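Local coordinates for protein iron superoxide dismutase (Trypanosoma cruzi, PDB 2GPC) that catalyses the disproportionation of superoxide radicals to molecular oxygen and hydrogen peroxide at a protein-bound iron centre, at residues T25-K30 against E163-V168; V36-A41 against F66-Q71; A106-E111 against T180-V185; T113-G118 against V138-D143; V168-K171 against A176-Q179. All coordinates share one frame; numbering follows the deposited sequence.

Contact 1 of 5, residues T25-K30 against E163-V168; sequences TLHYDK and EHAYYV. With FE2 (Fe (II) ion), chain C.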
# COMPACT_ATOMS: atom_id res chain seq x y z
N THR A 25 -14.88 10.13 4.72
CA THR A 25 -16.01 9.19 4.71
C THR A 25 -15.63 7.82 4.18
O THR A 25 -15.96 6.81 4.79
CB THR A 25 -17.19 9.77 3.90
OG1 THR A 25 -17.71 10.91 4.58
CG2 THR A 25 -18.36 8.80 3.86
N LEU A 26 -14.96 7.78 3.04
CA LEU A 26 -14.47 6.52 2.49
C LEU A 26 -13.51 5.86 3.47
O LEU A 26 -13.62 4.67 3.76
CB LEU A 26 -13.78 6.73 1.14
CG LEU A 26 -14.69 7.06 -0.04
CD1 LEU A 26 -13.85 7.61 -1.16
CD2 LEU A 26 -15.49 5.84 -0.51
N HIS A 27 -12.57 6.64 3.99
CA HIS A 27 -11.55 6.10 4.89
C HIS A 27 -12.19 5.50 6.17
O HIS A 27 -11.83 4.40 6.58
CB HIS A 27 -10.51 7.19 5.20
CG HIS A 27 -9.21 6.67 5.74
ND1 HIS A 27 -8.20 7.52 6.15
CD2 HIS A 27 -8.75 5.41 5.94
CE1 HIS A 27 -7.17 6.80 6.58
NE2 HIS A 27 -7.48 5.52 6.46
N TYR A 28 -13.20 6.17 6.73
CA TYR A 28 -13.84 5.71 7.96
C TYR A 28 -14.89 4.63 7.71
O TYR A 28 -14.86 3.56 8.33
CB TYR A 28 -14.48 6.89 8.72
CG TYR A 28 -15.07 6.52 10.06
CD1 TYR A 28 -14.27 6.51 11.21
CD2 TYR A 28 -16.41 6.17 10.19
CE1 TYR A 28 -14.79 6.16 12.45
CE2 TYR A 28 -16.95 5.82 11.44
CZ TYR A 28 -16.13 5.81 12.56
OH TYR A 28 -16.63 5.47 13.80
N ASP A 29 -15.83 4.90 6.81
CA ASP A 29 -16.96 3.99 6.57
C ASP A 29 -16.55 2.71 5.83
O ASP A 29 -17.09 1.64 6.11
CB ASP A 29 -18.10 4.66 5.77
CG ASP A 29 -18.92 5.65 6.60
OD1 ASP A 29 -18.83 5.71 7.86
OD2 ASP A 29 -19.73 6.40 6.03
N LYS A 30 -15.65 2.83 4.86
CA LYS A 30 -15.23 1.66 4.09
C LYS A 30 -14.04 0.94 4.72
O LYS A 30 -14.14 -0.26 5.05
CB LYS A 30 -14.93 2.03 2.63
CG LYS A 30 -16.09 2.68 1.86
CD LYS A 30 -17.36 1.83 1.89
CE LYS A 30 -18.45 2.41 0.99
NZ LYS A 30 -19.70 1.60 1.10
N GLU A 163 -2.03 4.55 0.85
CA GLU A 163 -2.50 5.39 -0.23
C GLU A 163 -3.98 5.77 -0.12
O GLU A 163 -4.34 6.89 -0.49
CB GLU A 163 -2.19 4.73 -1.59
CG GLU A 163 -0.70 4.69 -1.86
CD GLU A 163 -0.29 4.05 -3.17
OE1 GLU A 163 -0.89 3.02 -3.55
OE2 GLU A 163 0.65 4.57 -3.80
N HIS A 164 -4.81 4.88 0.42
CA HIS A 164 -6.23 5.16 0.63
C HIS A 164 -6.49 6.32 1.60
O HIS A 164 -7.55 6.92 1.58
CB HIS A 164 -7.00 3.90 1.09
CG HIS A 164 -6.68 3.44 2.48
ND1 HIS A 164 -6.29 2.15 2.76
CD2 HIS A 164 -6.74 4.07 3.68
CE1 HIS A 164 -6.11 2.01 4.06
NE2 HIS A 164 -6.38 3.16 4.64
N ALA A 165 -5.52 6.64 2.44
CA ALA A 165 -5.65 7.74 3.38
C ALA A 165 -5.67 9.12 2.69
O ALA A 165 -6.23 10.08 3.22
CB ALA A 165 -4.55 7.69 4.43
N TYR A 166 -5.07 9.21 1.50
CA TYR A 166 -4.88 10.48 0.84
C TYR A 166 -5.19 10.52 -0.65
O TYR A 166 -5.20 11.60 -1.24
CB TYR A 166 -3.43 10.98 1.06
CG TYR A 166 -2.32 10.09 0.52
CD1 TYR A 166 -1.91 10.16 -0.81
CD2 TYR A 166 -1.68 9.18 1.34
CE1 TYR A 166 -0.88 9.35 -1.29
CE2 TYR A 166 -0.65 8.38 0.87
CZ TYR A 166 -0.26 8.46 -0.44
OH TYR A 166 0.76 7.67 -0.89
N TYR A 167 -5.46 9.38 -1.28
CA TYR A 167 -5.52 9.36 -2.74
C TYR A 167 -6.71 10.15 -3.29
O TYR A 167 -6.63 10.73 -4.38
CB TYR A 167 -5.52 7.93 -3.30
CG TYR A 167 -4.68 7.86 -4.56
CD1 TYR A 167 -3.30 7.75 -4.48
CD2 TYR A 167 -5.27 7.99 -5.81
CE1 TYR A 167 -2.52 7.72 -5.61
CE2 TYR A 167 -4.49 7.97 -6.96
CZ TYR A 167 -3.12 7.84 -6.86
OH TYR A 167 -2.33 7.82 -7.98
N VAL A 168 -7.80 10.17 -2.54
CA VAL A 168 -9.00 10.88 -2.95
C VAL A 168 -8.73 12.37 -3.11
O VAL A 168 -9.11 12.98 -4.12
CB VAL A 168 -10.16 10.62 -1.96
CG1 VAL A 168 -11.41 11.38 -2.35
CG2 VAL A 168 -10.42 9.13 -1.83
FE FE2 C . -6.14 3.85 6.58
O HOH W 1 -7.51 10.23 5.65
O HOH W 2 -4.43 2.38 6.79
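The iron site of the superoxide dismutase joins the two segments through His27, on helix 21-44, and His164, in the turn just before helix 167-170. Each gives NE2 to the metal: His27 NE2 lies 2.1 Å from the iron, and His164 NE2 also sits at 2.1 Å. Seen from the iron, the two nitrogens are about 98° apart, whereas water 2 stands about 170° from His27 NE2, so histidine and water take opposite ends of an axis. His75 and Asp160 complete the five ligands, as in the trigonal bipyramid of this family.

The His27 ring reaches the metal with CG anti to the backbone N (chi1 -162°), and it meets the His164 ring obliquely, NE2 coming in at the edge of the latter. Ala165 supports it from one face, its CA 4.0 Å from the ring centroid. On the far side of the ring from the iron, His27 ND1 donates to water 1 (2.8 Å), which in turn donates to Ala165 O at 2.8 Å. One residue back on the helix, Leu26 CD1 packs on Val168 CG2 at 3.8 Å.

His164 ND1 is hydrogen-bonded to Glu163 of the second subunit, and the reciprocal bond runs back the other way, tying the dimer to both metal sites. With ND1 of each histidine engaged in a hydrogen bond and NE2 bound to iron, each ring is pinned at two nitrogens, which probably limits its rotation; water 1, Ala165 O and Glu163 of the second subunit form a second shell behind the ligands.

Contact 2 of 5, residues V36-A41 against F66-Q71; sequences VTKLNA and FNLAAQ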
# COMPACT_ATOMS: atom_id res chain seq x y z
N VAL A 36 -13.58 -3.57 11.21
CA VAL A 36 -14.44 -3.96 12.33
C VAL A 36 -15.40 -5.09 11.91
O VAL A 36 -15.55 -6.08 12.64
CB VAL A 36 -15.26 -2.75 12.86
CG1 VAL A 36 -16.24 -3.20 13.93
CG2 VAL A 36 -14.34 -1.68 13.41
N THR A 37 -16.03 -4.95 10.75
CA THR A 37 -16.92 -5.97 10.20
C THR A 37 -16.19 -7.31 10.04
O THR A 37 -16.66 -8.34 10.50
CB THR A 37 -17.50 -5.48 8.86
OG1 THR A 37 -18.31 -4.32 9.10
CG2 THR A 37 -18.45 -6.52 8.23
N LYS A 38 -15.00 -7.26 9.44
CA LYS A 38 -14.20 -8.46 9.21
C LYS A 38 -13.75 -9.14 10.51
O LYS A 38 -13.74 -10.36 10.60
CB LYS A 38 -12.98 -8.14 8.32
CG LYS A 38 -13.34 -7.95 6.84
CD LYS A 38 -12.12 -7.63 5.96
CE LYS A 38 -11.86 -6.12 5.88
NZ LYS A 38 -11.04 -5.71 4.70
N LEU A 39 -13.41 -8.35 11.52
CA LEU A 39 -13.00 -8.91 12.82
C LEU A 39 -14.17 -9.59 13.56
O LEU A 39 -13.99 -10.62 14.20
CB LEU A 39 -12.39 -7.82 13.71
CG LEU A 39 -11.80 -8.32 15.04
CD1 LEU A 39 -10.76 -9.43 14.81
CD2 LEU A 39 -11.20 -7.18 15.83
N ASN A 40 -15.34 -8.97 13.49
CA ASN A 40 -16.57 -9.54 14.02
C ASN A 40 -16.93 -10.88 13.34
O ASN A 40 -17.31 -11.83 14.01
CB ASN A 40 -17.72 -8.53 13.92
CG ASN A 40 -17.72 -7.52 15.06
OD1 ASN A 40 -17.31 -7.82 16.18
ND2 ASN A 40 -18.17 -6.30 14.77
N ALA A 41 -16.77 -10.95 12.02
CA ALA A 41 -16.96 -12.20 11.32
C ALA A 41 -15.94 -13.23 11.80
O ALA A 41 -16.30 -14.36 12.07
CB ALA A 41 -16.85 -12.00 9.82
N PHE A 66 -4.37 -10.47 13.46
CA PHE A 66 -3.59 -9.34 13.95
C PHE A 66 -3.83 -8.10 13.07
O PHE A 66 -4.11 -7.04 13.60
CB PHE A 66 -2.09 -9.67 13.97
CG PHE A 66 -1.22 -8.47 14.24
CD1 PHE A 66 -0.85 -8.15 15.54
CD2 PHE A 66 -0.79 -7.66 13.21
CE1 PHE A 66 -0.05 -7.05 15.78
CE2 PHE A 66 0.01 -6.57 13.45
CZ PHE A 66 0.36 -6.26 14.74
N ASN A 67 -3.75 -8.26 11.76
CA ASN A 67 -3.90 -7.13 10.84
C ASN A 67 -5.23 -6.37 11.03
O ASN A 67 -5.26 -5.14 10.95
CB ASN A 67 -3.78 -7.57 9.37
CG ASN A 67 -2.40 -8.13 9.01
OD1 ASN A 67 -1.39 -7.91 9.72
ND2 ASN A 67 -2.35 -8.86 7.88
N LEU A 68 -6.31 -7.10 11.27
CA LEU A 68 -7.61 -6.49 11.47
C LEU A 68 -7.65 -5.69 12.77
O LEU A 68 -8.03 -4.53 12.76
CB LEU A 68 -8.73 -7.55 11.48
CG LEU A 68 -8.93 -8.35 10.18
CD1 LEU A 68 -9.96 -9.46 10.38
CD2 LEU A 68 -9.32 -7.43 9.03
N ALA A 69 -7.25 -6.30 13.88
CA ALA A 69 -7.26 -5.61 15.18
C ALA A 69 -6.31 -4.42 15.19
O ALA A 69 -6.64 -3.35 15.69
CB ALA A 69 -6.88 -6.58 16.29
N ALA A 70 -5.13 -4.60 14.62
CA ALA A 70 -4.13 -3.53 14.59
C ALA A 70 -4.59 -2.36 13.73
O ALA A 70 -4.35 -1.21 14.09
CB ALA A 70 -2.81 -4.05 14.09
N GLN A 71 -5.23 -2.65 12.61
CA GLN A 71 -5.72 -1.59 11.74
C GLN A 71 -6.84 -0.81 12.43
O GLN A 71 -6.95 0.39 12.25
CB GLN A 71 -6.20 -2.13 10.39
CG GLN A 71 -5.07 -2.52 9.44
CD GLN A 71 -4.26 -1.33 8.95
OE1 GLN A 71 -3.38 -0.86 9.65
NE2 GLN A 71 -4.57 -0.84 7.75
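Leu68 turns its CG to the side opposite the carbonyl carbon (chi1 -63°), which sends both of its methyls across to helix 21-44, where Lys38 offers the first part of its chain. Lys38 is aimed at the neighbouring helix from its CB, but a bend at chi3 (-89°) swings the amine away, so aliphatic carbons make the contact. Leu68 CD2 rests 3.8 Å from Lys38 CB, the two side chains roughly perpendicular. The other methyl presses on the backbone beyond: Leu68 CD1 is 3.8 Å from Leu39 N, over the peptide that links Lys38 to Leu39.

Leu39 lies beside this pair and faces inward. Its CB approaches Leu68 CB at 4.3 Å, and its CD2 lies 4.4 Å from Ala69 CB, a looser touch. Ile54, Ile65 and Ile72 also pack around Leu39.

The two short helical segments run in roughly opposite directions, their axes approaching to 9.1 Å with 137° between them. They are the long arms, helices 21-44 and 63-80, of the alpha-hairpin domain of iron and manganese superoxide dismutases. No hydrogen bond crosses between the segments, and packing carries this contact; right beside it, Gln71 NE2 is hydrogen-bonded to Tyr35 OH, a polar tie between the same two helices. Leu39 is buried, while the amine of the exposed Lys38 is carried away from the interface.

Contact 3 of 5, residues A106-E111 against T180-V185; sequences AKFKEE and TFWNVV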
# COMPACT_ATOMS: atom_id res chain seq x y z
N ALA A 106 11.74 21.89 14.75
CA ALA A 106 12.05 21.88 13.32
C ALA A 106 12.77 20.58 12.95
O ALA A 106 12.52 20.01 11.90
CB ALA A 106 12.91 23.11 12.93
N LYS A 107 13.66 20.12 13.82
CA LYS A 107 14.41 18.90 13.57
C LYS A 107 13.50 17.65 13.68
O LYS A 107 13.60 16.73 12.87
CB LYS A 107 15.62 18.79 14.51
CG LYS A 107 16.82 19.65 14.07
CD LYS A 107 17.89 19.69 15.15
CE LYS A 107 19.17 20.37 14.66
NZ LYS A 107 20.05 20.79 15.80
N PHE A 108 12.63 17.64 14.68
CA PHE A 108 11.62 16.59 14.83
C PHE A 108 10.75 16.55 13.57
O PHE A 108 10.54 15.48 12.99
CB PHE A 108 10.70 16.84 16.04
CG PHE A 108 9.34 16.20 15.91
CD1 PHE A 108 9.21 14.81 15.99
CD2 PHE A 108 8.22 16.96 15.66
CE1 PHE A 108 7.95 14.21 15.83
CE2 PHE A 108 6.97 16.37 15.51
CZ PHE A 108 6.84 15.00 15.60
N LYS A 109 10.27 17.70 13.14
CA LYS A 109 9.33 17.79 12.04
C LYS A 109 9.97 17.28 10.75
O LYS A 109 9.34 16.56 9.98
CB LYS A 109 8.81 19.23 11.89
CG LYS A 109 8.03 19.48 10.62
CD LYS A 109 7.36 20.84 10.63
CE LYS A 109 6.56 21.03 9.36
NZ LYS A 109 5.86 22.33 9.31
N GLU A 110 11.24 17.64 10.52
CA GLU A 110 11.97 17.16 9.37
C GLU A 110 12.10 15.63 9.40
O GLU A 110 11.91 14.98 8.37
CB GLU A 110 13.36 17.82 9.26
CG GLU A 110 14.24 17.27 8.13
CD GLU A 110 13.86 17.80 6.75
OE1 GLU A 110 12.82 18.48 6.61
OE2 GLU A 110 14.63 17.53 5.78
N GLU A 111 12.41 15.06 10.56
CA GLU A 111 12.61 13.61 10.66
C GLU A 111 11.28 12.86 10.43
O GLU A 111 11.25 11.89 9.70
CB GLU A 111 13.24 13.25 12.00
CG GLU A 111 13.56 11.77 12.16
CD GLU A 111 14.27 11.45 13.47
OE1 GLU A 111 14.74 12.39 14.16
OE2 GLU A 111 14.38 10.25 13.79
N THR A 180 -0.43 18.86 4.99
CA THR A 180 -1.77 19.02 5.56
C THR A 180 -1.89 18.40 6.95
O THR A 180 -2.51 18.98 7.84
CB THR A 180 -2.82 18.42 4.59
OG1 THR A 180 -3.08 19.35 3.54
CG2 THR A 180 -4.17 18.21 5.26
N PHE A 181 -1.31 17.21 7.13
CA PHE A 181 -1.32 16.55 8.43
C PHE A 181 -0.75 17.50 9.48
O PHE A 181 -1.30 17.62 10.58
CB PHE A 181 -0.53 15.23 8.39
CG PHE A 181 -0.46 14.51 9.71
CD1 PHE A 181 -1.52 13.75 10.16
CD2 PHE A 181 0.67 14.62 10.51
CE1 PHE A 181 -1.46 13.08 11.38
CE2 PHE A 181 0.74 13.96 11.74
CZ PHE A 181 -0.33 13.19 12.17
N TRP A 182 0.33 18.20 9.14
CA TRP A 182 0.95 19.12 10.10
C TRP A 182 -0.01 20.24 10.50
O TRP A 182 0.04 20.71 11.63
CB TRP A 182 2.26 19.71 9.58
CG TRP A 182 3.39 18.72 9.53
CD1 TRP A 182 4.07 18.32 8.42
CD2 TRP A 182 3.97 18.01 10.63
NE1 TRP A 182 5.04 17.41 8.77
CE2 TRP A 182 4.99 17.19 10.12
CE3 TRP A 182 3.71 17.97 12.02
CZ2 TRP A 182 5.76 16.36 10.92
CZ3 TRP A 182 4.48 17.14 12.81
CH2 TRP A 182 5.49 16.34 12.26
N ASN A 183 -0.88 20.64 9.58
CA ASN A 183 -1.86 21.69 9.87
C ASN A 183 -3.00 21.22 10.77
O ASN A 183 -3.77 22.05 11.23
CB ASN A 183 -2.45 22.26 8.57
CG ASN A 183 -1.47 23.10 7.79
OD1 ASN A 183 -1.65 23.32 6.58
ND2 ASN A 183 -0.44 23.59 8.47
N VAL A 184 -3.11 19.91 11.00
CA VAL A 184 -4.18 19.38 11.85
C VAL A 184 -3.71 18.51 13.03
O VAL A 184 -4.55 17.93 13.71
CB VAL A 184 -5.23 18.59 11.01
CG1 VAL A 184 -5.93 19.51 10.03
CG2 VAL A 184 -4.62 17.40 10.30
N VAL A 185 -2.42 18.46 13.31
CA VAL A 185 -1.91 17.64 14.43
C VAL A 185 -2.57 18.08 15.73
O VAL A 185 -2.59 19.26 16.05
CB VAL A 185 -0.38 17.73 14.60
CG1 VAL A 185 0.08 17.02 15.90
CG2 VAL A 185 0.31 17.13 13.43
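One face of the Trp182 indole carries the side chain of Lys109, while Phe108 arrives at the far end of its six-membered ring, with Phe108 CZ at the edge and in the indole plane. The two aromatic planes stand almost perpendicular, at 85°, but the rings meet obliquely: Phe108 CE2 is 3.6 Å from Trp182 CH2, and the centroids are 5.7 Å apart.

Lys109 owes its course to an extended chain that starts with CG anti to the backbone N (chi1 169°). It slides along the indole in the direction opposite to that in which the tryptophan reaches out. Lys109 CG sits above the rim, 3.8 Å from Trp182 CE2. Further out, Lys109 CE hangs 3.9 Å from the centroid of the five-membered ring, close to its normal, in a CH-pi contact. The ammonium follows, with NZ 4.7 Å from that same Trp182 centroid, a cation-pi interaction. Lys109 also brings its backbone near, its O atom being 3.7 Å from Trp182 CZ2.

The indole nitrogen is engaged by Thr113, one turn on in helix 105-118, whose OG1 is also hydrogen-bonded to Lys109 O. Phe112 also meets the indole, so Phe108, Lys109, Phe112 and Thr113 of helix 105-118 all touch Trp182; Phe102 of helix 92-102 meets the Phe108 ring.

Between the two segments no hydrogen bond forms. The aliphatic part of Lys109 shields the indole face, and its charge, on a partly exposed residue, probably gains from the pi electrons of the five-membered ring.

Contact 4 of 5, residues T113-G118 against V138-D143; sequences TNVAVG and VYQTHD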
# COMPACT_ATOMS: atom_id res chain seq x y z
N THR A 113 8.51 14.00 8.87
CA THR A 113 8.14 14.25 7.46
C THR A 113 8.85 13.29 6.52
O THR A 113 8.21 12.64 5.71
CB THR A 113 8.49 15.69 7.05
OG1 THR A 113 7.73 16.62 7.84
CG2 THR A 113 8.08 15.99 5.61
N ASN A 114 10.16 13.21 6.63
CA ASN A 114 10.93 12.37 5.71
C ASN A 114 10.59 10.88 5.85
O ASN A 114 10.52 10.17 4.85
CB ASN A 114 12.42 12.65 5.86
CG ASN A 114 12.79 14.05 5.37
OD1 ASN A 114 12.05 14.67 4.59
ND2 ASN A 114 13.93 14.56 5.82
N VAL A 115 10.37 10.42 7.08
CA VAL A 115 9.88 9.06 7.31
C VAL A 115 8.48 8.85 6.70
O VAL A 115 8.24 7.87 6.00
CB VAL A 115 9.87 8.72 8.83
CG1 VAL A 115 9.07 7.47 9.12
CG2 VAL A 115 11.29 8.56 9.35
N ALA A 116 7.56 9.77 6.96
CA ALA A 116 6.19 9.65 6.47
C ALA A 116 6.11 9.68 4.94
O ALA A 116 5.37 8.90 4.34
CB ALA A 116 5.32 10.75 7.06
N VAL A 117 6.88 10.56 4.31
CA VAL A 117 6.86 10.72 2.86
C VAL A 117 7.68 9.62 2.18
O VAL A 117 7.34 9.17 1.08
CB VAL A 117 7.35 12.14 2.42
CG1 VAL A 117 7.43 12.25 0.91
CG2 VAL A 117 6.43 13.22 2.97
N GLY A 118 8.74 9.16 2.83
CA GLY A 118 9.63 8.17 2.26
C GLY A 118 9.22 6.71 2.48
O GLY A 118 9.85 5.82 1.92
N VAL A 138 10.97 9.03 16.40
CA VAL A 138 10.17 8.85 15.20
C VAL A 138 10.37 7.40 14.80
O VAL A 138 11.49 6.88 14.83
CB VAL A 138 10.60 9.79 14.06
CG1 VAL A 138 10.00 9.35 12.71
CG2 VAL A 138 10.21 11.21 14.38
N TYR A 139 9.27 6.78 14.40
CA TYR A 139 9.18 5.34 14.24
C TYR A 139 8.17 5.07 13.13
O TYR A 139 7.19 5.76 13.03
CB TYR A 139 8.69 4.76 15.57
CG TYR A 139 8.53 3.26 15.62
CD1 TYR A 139 9.62 2.42 15.48
CD2 TYR A 139 7.28 2.70 15.84
CE1 TYR A 139 9.47 1.05 15.54
CE2 TYR A 139 7.13 1.33 15.91
CZ TYR A 139 8.23 0.52 15.76
OH TYR A 139 8.07 -0.84 15.83
N GLN A 140 8.43 4.10 12.27
CA GLN A 140 7.45 3.73 11.24
C GLN A 140 7.07 2.27 11.37
O GLN A 140 7.86 1.43 11.82
CB GLN A 140 8.01 4.00 9.85
CG GLN A 140 9.22 3.16 9.47
CD GLN A 140 10.04 3.81 8.38
OE1 GLN A 140 9.52 4.08 7.29
NE2 GLN A 140 11.29 4.11 8.68
N THR A 141 5.83 1.96 11.02
CA THR A 141 5.41 0.57 10.89
C THR A 141 4.94 0.31 9.48
O THR A 141 4.54 1.23 8.76
CB THR A 141 4.34 0.20 11.93
OG1 THR A 141 3.17 1.01 11.78
CG2 THR A 141 4.84 0.47 13.34
N HIS A 142 5.05 -0.94 9.06
CA HIS A 142 4.70 -1.34 7.72
C HIS A 142 3.38 -2.10 7.79
O HIS A 142 3.15 -2.88 8.72
CB HIS A 142 5.81 -2.22 7.14
CG HIS A 142 5.74 -2.38 5.66
ND1 HIS A 142 5.75 -1.31 4.79
CD2 HIS A 142 5.69 -3.50 4.88
CE1 HIS A 142 5.70 -1.76 3.55
NE2 HIS A 142 5.67 -3.08 3.58
N ASP A 143 2.53 -1.87 6.80
CA ASP A 143 1.22 -2.51 6.69
C ASP A 143 0.37 -2.21 7.92
O ASP A 143 -0.02 -1.06 8.11
CB ASP A 143 1.38 -4.00 6.39
CG ASP A 143 2.12 -4.24 5.10
OD1 ASP A 143 1.90 -3.48 4.13
OD2 ASP A 143 2.93 -5.17 4.95
O HOH W 3 10.23 6.18 5.54
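Gln140 OE1 is gripped twice: water 3 donates to it at 2.8 Å, and His119, directly after helix 105-118, is hydrogen-bonded to it through ND1. The same water donates to Val115 O at 2.7 Å, so it bridges the glutamine amide to the backbone near the C-terminal end of the helix. The two bonds on OE1 probably set which way round the amide lies.

Beside this polar link Val115 spreads its two methyls over the strand. CG1, anti to the backbone N (chi1 166°), lies across the glutamine, with Val115 CG1 3.7 Å from Gln140 CB and 3.9 Å from Gln140 CD. Gln140 itself folds its CG between its backbone N and carbonyl carbon (chi1 65°), then runs extended, which carries the amide past Val115 CG1, the two side chains crossing at a slant. The second methyl serves the other partner: Val115 CG2 meets Val138 CG1 at 3.7 Å, the ends of the two valines coming together.

Val138 and Gln140, two residues apart, project from the same face of strand 135-142, and Val115 packs on both. Val138 also packs on Phe108, Glu111 and Phe112, further back along the helix. Strand 135-142 lies at the edge of a three-stranded antiparallel sheet within the chain, and a helix laid against such a sheet is the build of the C-terminal alpha/beta domain of iron and manganese superoxide dismutases.

Contact 5 of 5, residues V168-K171 against A176-Q179; sequences VDYK and AYVQ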
# COMPACT_ATOMS: atom_id res chain seq x y z
N VAL A 168 -7.80 10.17 -2.54
CA VAL A 168 -9.00 10.88 -2.95
C VAL A 168 -8.73 12.37 -3.11
O VAL A 168 -9.11 12.98 -4.12
CB VAL A 168 -10.16 10.62 -1.96
CG1 VAL A 168 -11.41 11.38 -2.35
CG2 VAL A 168 -10.42 9.13 -1.83
N ASP A 169 -8.03 12.97 -2.15
CA ASP A 169 -7.80 14.41 -2.16
C ASP A 169 -6.48 14.81 -2.83
O ASP A 169 -6.39 15.89 -3.42
CB ASP A 169 -7.76 14.96 -0.73
CG ASP A 169 -9.12 15.12 -0.12
OD1 ASP A 169 -10.16 14.75 -0.73
OD2 ASP A 169 -9.25 15.63 1.01
N TYR A 170 -5.48 13.95 -2.72
CA TYR A 170 -4.10 14.31 -3.06
C TYR A 170 -3.52 13.48 -4.20
O TYR A 170 -2.44 13.78 -4.69
CB TYR A 170 -3.21 14.19 -1.80
CG TYR A 170 -3.57 15.24 -0.79
CD1 TYR A 170 -2.95 16.50 -0.82
CD2 TYR A 170 -4.57 15.02 0.14
CE1 TYR A 170 -3.31 17.49 0.07
CE2 TYR A 170 -4.94 16.01 1.04
CZ TYR A 170 -4.30 17.24 0.99
OH TYR A 170 -4.66 18.23 1.87
N LYS A 171 -4.26 12.45 -4.63
CA LYS A 171 -3.75 11.46 -5.58
C LYS A 171 -2.36 11.00 -5.13
O LYS A 171 -2.19 10.61 -3.98
CB LYS A 171 -3.79 12.02 -7.01
CG LYS A 171 -5.20 12.32 -7.54
CD LYS A 171 -5.35 13.76 -8.03
CE LYS A 171 -6.78 14.04 -8.53
NZ LYS A 171 -7.23 15.39 -8.08
N ALA A 176 2.23 16.53 -0.12
CA ALA A 176 1.22 17.56 0.13
C ALA A 176 0.26 17.14 1.24
O ALA A 176 -0.18 17.95 2.05
CB ALA A 176 0.46 17.90 -1.15
N TYR A 177 -0.05 15.85 1.27
CA TYR A 177 -0.92 15.29 2.30
C TYR A 177 -0.27 15.41 3.68
O TYR A 177 -0.94 15.74 4.65
CB TYR A 177 -1.22 13.81 1.98
CG TYR A 177 -1.65 12.97 3.15
CD1 TYR A 177 -2.86 13.19 3.81
CD2 TYR A 177 -0.84 11.92 3.61
CE1 TYR A 177 -3.26 12.40 4.90
CE2 TYR A 177 -1.23 11.13 4.69
CZ TYR A 177 -2.44 11.37 5.33
OH TYR A 177 -2.82 10.56 6.40
N VAL A 178 1.04 15.16 3.75
CA VAL A 178 1.76 15.25 5.02
C VAL A 178 1.86 16.70 5.48
O VAL A 178 1.77 16.97 6.67
CB VAL A 178 3.16 14.57 4.93
CG1 VAL A 178 4.03 14.90 6.16
CG2 VAL A 178 2.97 13.08 4.81
N GLN A 179 2.03 17.64 4.55
CA GLN A 179 2.00 19.06 4.91
C GLN A 179 0.65 19.40 5.55
O GLN A 179 0.59 20.12 6.55
CB GLN A 179 2.30 19.95 3.69
CG GLN A 179 3.81 19.97 3.31
CD GLN A 179 4.74 20.23 4.51
OE1 GLN A 179 4.70 21.31 5.10
NE2 GLN A 179 5.57 19.25 4.87
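Tyr170 lays a face of its ring against the start of helix 174-184, and the main interaction is CH-pi: Tyr177 CA stands 3.9 Å from the ring centroid, only 9° off the normal and thus almost straight above the middle. Backbone presses on the same ring, with Tyr177 N at 3.6 Å from Tyr170 CD1 and Ala176 O at 3.7 Å from Tyr170 CE1.

Two apolar contacts add to this. Ala176 CB approaches Tyr170 CD1 at 3.7 Å, coming in obliquely, and Tyr177 CB is 3.9 Å from Tyr170 CG. Beyond CB the Tyr177 side chain departs from Tyr170, CG lying anti to the backbone N (chi1 158°).

The short helix 167-170 ends here: Lys171 leaves it with positive phi (47°), and after a brief turn the chain starts helix 174-184. Tyr170, the last residue of the first helix, therefore packs back on the opening turns of the second, within the C-terminal domain.

Polar groups at the two phenol ends look elsewhere. Tyr170 OH is hydrogen-bonded to Thr180 OG1, one turn beyond Ala176, and to Gly18 O, fastening the ring at its far end. Tyr177 OH is hydrogen-bonded to Tyr78 OH and to the backbone O of the iron ligand Asp160; the Tyr177 side chain comes within about 7 Å of the metal at its nearest atom.

From the N terminus, helix 21-44 opens contact 1 and then contact 2, which closes first, on helix 63-80, inside the long loop of contact 1, and completes the alpha-hairpin. Helix 105-118 next opens contact 3 and, two turns later, contact 4, which closes early on strand 135-142 and so lies within both contact 1 and contact 3. Contact 1 closes at 163-168, joining the N-terminal helix to the C-terminal domain and crossing contact 3, still open. Contact 5 starts at Val168, shared with contact 1, and closes within contact 3, which ends at 180-185. Trp182 with Thr113 links contacts 3 and 4, and Thr180 with Tyr170 links contacts 3 and 5.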